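Local coordinates for NTF2 fold protein loop-helix-loop design NT-9 (Synthetic construct, PDB 6W90), which is a computationally designed protein with the NTF2 fold, built to vary loop-helix-loop geometry, and holds a phospholipid in its interior pocket, at residues Lys34-Asp39 and Lys110-Gln115. Numbering follows the deposited sequence. Where two conformers were deposited one is given.
Sequences KLLSPD and KRIRQQ. With 3PE (1,2-Distearoyl-sn-glycerophosphoethanolamine), chain B.
Ser37 lies closest to Lys110, their CA atoms 5.2 Å apart, where Leu36-Asp39 runs at 109° to Lys110-Ile112; Leu35 and Ser37 both make backbone hydrogen bonds to neighbouring Ile109. On the exposed side Asp39 and Lys110 meet: with CG anti to the backbone N (chi1 -175°) and the chain extended beyond it, the lysine's methylenes slant across the carboxylate, Asp39 OD2 lying 3.1 Å from Lys110 CE. Lys110 NZ is 3.7 Å from Asp39 OD2, a long salt bridge. A water donates to both Asp39 O and Lys110 O, at 2.8 Å from the latter. Lys110 and Arg111 both face Glu103, which defines a classic beta bulge in strand 108-114, part of the curved sheet of the NTF2 fold. Beyond it, Ile112 is directed toward 34-39 and its CD1 meets Leu36 CD2 at 4.3 Å, while Ile112 CD1 also lies 3.8 Å from lipid C2C. Leu35 CD2 reaches lipid C2E from the helix end. At the strand's end, toward the lipid headgroup, the extended Gln114 side chain gives a weak hydrogen bond from NE2 to lipid ester oxygen O31, 3.3 Å and bent to 129°; a leucine here, with no N-H to offer, would probably let that ester shift, though Thr97 N still bonds the lipid.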
loop_
_atom_site.group_PDB
_atom_site.type_symbol
_atom_site.label_atom_id
_atom_site.label_comp_id
_atom_site.label_asym_id
_atom_site.label_seq_id
_atom_site.Cartn_x
_atom_site.Cartn_y
_atom_site.Cartn_z
ATOM N N LYS A 34 -0.144 -13.431 -2.657
ATOM C CA LYS A 34 -1.499 -13.315 -3.173
ATOM C C LYS A 34 -1.761 -11.956 -3.783
ATOM O O LYS A 34 -2.387 -11.867 -4.833
ATOM C CB LYS A 34 -2.520 -13.577 -2.051
ATOM C CG LYS A 34 -2.384 -14.976 -1.440
ATOM C CD LYS A 34 -3.629 -15.434 -0.674
ATOM C CE LYS A 34 -3.854 -14.648 0.603
ATOM N NZ LYS A 34 -4.994 -15.198 1.393
ATOM N N LEU A 35 -1.311 -10.888 -3.139
ATOM C CA LEU A 35 -1.729 -9.557 -3.550
ATOM C C LEU A 35 -0.870 -8.994 -4.673
ATOM O O LEU A 35 -1.407 -8.441 -5.636
ATOM C CB LEU A 35 -1.676 -8.590 -2.377
ATOM C CG LEU A 35 -2.214 -7.171 -2.622
ATOM C CD1 LEU A 35 -3.656 -7.220 -2.962
ATOM C CD2 LEU A 35 -1.909 -6.361 -1.400
ATOM N N LEU A 36 0.446 -9.113 -4.553
ATOM C CA LEU A 36 1.351 -8.454 -5.490
ATOM C C LEU A 36 1.876 -9.398 -6.568
ATOM O O LEU A 36 2.269 -10.537 -6.304
ATOM C CB LEU A 36 2.531 -7.826 -4.741
ATOM C CG LEU A 36 2.141 -6.871 -3.626
ATOM C CD1 LEU A 36 3.379 -6.533 -2.804
ATOM C CD2 LEU A 36 1.530 -5.630 -4.115
ATOM N N SER A 37 1.860 -8.910 -7.806
ATOM C CA SER A 37 2.401 -9.664 -8.925
ATOM C C SER A 37 3.917 -9.797 -8.809
ATOM O O SER A 37 4.595 -8.888 -8.310
ATOM C CB SER A 37 2.034 -8.965 -10.235
ATOM O OG SER A 37 2.573 -9.617 -11.375
ATOM N N PRO A 38 4.480 -10.913 -9.300
ATOM C CA PRO A 38 5.943 -11.041 -9.346
ATOM C C PRO A 38 6.657 -9.825 -9.919
ATOM O O PRO A 38 7.733 -9.460 -9.435
ATOM C CB PRO A 38 6.146 -12.278 -10.237
ATOM C CG PRO A 38 4.906 -13.044 -10.120
ATOM C CD PRO A 38 3.790 -12.073 -9.896
ATOM N N ASP A 39 6.092 -9.184 -10.942
ATOM C CA ASP A 39 6.721 -8.059 -11.615
ATOM C C ASP A 39 6.307 -6.723 -11.033
ATOM O O ASP A 39 6.400 -5.701 -11.726
ATOM C CB ASP A 39 6.388 -8.073 -13.115
ATOM C CG ASP A 39 4.881 -7.880 -13.410
ATOM O OD1 ASP A 39 4.048 -8.106 -12.516
ATOM O OD2 ASP A 39 4.515 -7.518 -14.554
ATOM N N LYS A 110 0.063 -5.155 -10.253
ATOM C CA LYS A 110 1.264 -5.031 -11.078
ATOM C C LYS A 110 1.988 -3.707 -10.907
ATOM O O LYS A 110 3.217 -3.669 -11.034
ATOM C CB LYS A 110 0.904 -5.216 -12.556
ATOM C CG LYS A 110 2.129 -5.232 -13.493
ATOM C CD LYS A 110 1.800 -5.700 -14.906
ATOM C CE LYS A 110 2.875 -5.274 -15.909
ATOM N NZ LYS A 110 2.593 -5.866 -17.252
ATOM N N ARG A 111 1.268 -2.624 -10.616
ATOM C CA ARG A 111 1.873 -1.308 -10.443
ATOM C C ARG A 111 1.152 -0.591 -9.315
ATOM O O ARG A 111 -0.079 -0.648 -9.243
ATOM C CB ARG A 111 1.775 -0.514 -11.765
ATOM C CG ARG A 111 2.730 0.599 -11.896
ATOM C CD ARG A 111 2.715 1.139 -13.309
ATOM N NE ARG A 111 3.328 2.445 -13.255
ATOM C CZ ARG A 111 3.137 3.381 -14.159
ATOM N NH1 ARG A 111 2.369 3.124 -15.204
ATOM N NH2 ARG A 111 3.714 4.561 -14.018
ATOM N N ILE A 112 1.905 0.126 -8.481
ATOM C CA ILE A 112 1.386 1.038 -7.464
ATOM C C ILE A 112 2.123 2.342 -7.681
ATOM O O ILE A 112 3.344 2.328 -7.857
ATOM C CB ILE A 112 1.615 0.560 -6.019
ATOM C CG1 ILE A 112 0.836 -0.721 -5.782
ATOM C CG2 ILE A 112 1.273 1.677 -5.042
ATOM C CD1 ILE A 112 1.114 -1.405 -4.491
ATOM N N ARG A 113 1.407 3.458 -7.669
ATOM C CA ARG A 113 2.038 4.772 -7.791
ATOM C C ARG A 113 1.488 5.670 -6.698
ATOM O O ARG A 113 0.273 5.765 -6.530
ATOM C CB ARG A 113 1.790 5.351 -9.199
ATOM C CG ARG A 113 2.692 6.518 -9.606
ATOM C CD ARG A 113 2.573 6.864 -11.127
ATOM N NE ARG A 113 3.772 6.519 -11.897
ATOM C CZ ARG A 113 4.483 7.366 -12.643
ATOM N NH1 ARG A 113 5.559 6.940 -13.294
ATOM N NH2 ARG A 113 4.127 8.638 -12.753
ATOM N N GLN A 114 2.381 6.287 -5.931
ATOM C CA GLN A 114 2.053 7.233 -4.880
ATOM C C GLN A 114 2.847 8.504 -5.160
ATOM O O GLN A 114 4.017 8.431 -5.540
ATOM C CB GLN A 114 2.420 6.641 -3.507
ATOM C CG GLN A 114 2.047 7.492 -2.322
ATOM C CD GLN A 114 2.550 6.980 -0.955
ATOM O OE1 GLN A 114 3.315 6.023 -0.843
ATOM N NE2 GLN A 114 2.138 7.668 0.086
ATOM N N GLN A 115 2.242 9.663 -4.939
ATOM C CA GLN A 115 2.995 10.897 -4.938
ATOM C C GLN A 115 3.411 11.221 -3.509
ATOM O O GLN A 115 2.752 10.852 -2.533
ATOM C CB GLN A 115 2.192 12.041 -5.554
ATOM C CG GLN A 115 3.026 13.341 -5.784
ATOM C CD GLN A 115 4.391 13.142 -6.501
ATOM O OE1 GLN A 115 5.344 12.576 -5.941
ATOM N NE2 GLN A 115 4.489 13.651 -7.731
HETATM P P 3PE B . 0.297 13.399 4.021
HETATM N N 3PE B . 0.803 14.052 -0.278
HETATM O O11 3PE B . 0.688 11.798 4.041
HETATM O O12 3PE B . -1.133 13.581 4.458
HETATM O O13 3PE B . 0.364 13.929 2.448
HETATM O O14 3PE B . 1.273 14.256 4.825
HETATM C C11 3PE B . -0.652 13.545 1.556
HETATM C C12 3PE B . -0.514 14.330 0.258
HETATM C C1 3PE B . 2.009 11.458 3.719
HETATM C C2 3PE B . 2.274 9.966 3.972
HETATM C C3 3PE B . 1.040 9.219 3.459
HETATM O O31 3PE B . 1.291 7.853 3.317
HETATM O O32 3PE B . 1.420 7.747 5.553
HETATM C C31 3PE B . 1.530 7.183 4.522
HETATM C C32 3PE B . 1.941 5.716 4.486
HETATM C C33 3PE B . 1.772 5.007 5.828
HETATM C C34 3PE B . 1.382 3.567 5.499
HETATM C C35 3PE B . 1.590 2.624 6.677
HETATM C C36 3PE B . 0.226 2.106 7.145
HETATM C C37 3PE B . -0.318 1.000 6.231
HETATM C C38 3PE B . -1.067 1.539 5.006
HETATM C C39 3PE B . -2.213 0.613 4.574
HETATM C C3A 3PE B . -1.703 -0.713 3.995
HETATM C C3B 3PE B . -2.803 -1.476 3.247
HETATM C C3C 3PE B . -2.620 -1.323 1.735
HETATM C C3D 3PE B . -3.493 -2.309 0.959
HETATM C C3E 3PE B . -3.424 -1.970 -0.534
HETATM C C3F 3PE B . -4.597 -2.605 -1.292
HETATM C C3G 3PE B . -4.569 -2.200 -2.772
HETATM C C3H 3PE B . -5.952 -2.212 -3.439
HETATM C C3I 3PE B . -6.430 -3.615 -3.823
HETATM O O21 3PE B . 3.426 9.592 3.272
HETATM O O22 3PE B . 4.574 8.988 5.139
HETATM C C21 3PE B . 4.586 9.162 3.958
HETATM C C22 3PE B . 5.869 8.930 3.135
HETATM C C23 3PE B . 6.279 7.452 3.053
HETATM C C24 3PE B . 5.389 6.635 2.109
HETATM C C25 3PE B . 5.710 5.131 2.158
HETATM C C26 3PE B . 4.489 4.381 1.620
HETATM C C27 3PE B . 4.588 2.863 1.786
HETATM C C28 3PE B . 3.290 2.181 1.324
HETATM C C29 3PE B . 3.176 1.933 -0.193
HETATM C C2A 3PE B . 2.011 0.980 -0.527
HETATM C C2B 3PE B . 2.451 -0.460 -0.795
HETATM C C2C 3PE B . 1.271 -1.430 -0.678
HETATM C C2D 3PE B . 1.791 -2.781 -0.193
HETATM C C2E 3PE B . 0.725 -3.869 -0.237
HETATM C C2F 3PE B . -0.120 -3.852 1.034
HETATM O O HOH W 1 4.808 -3.452 -13.384
#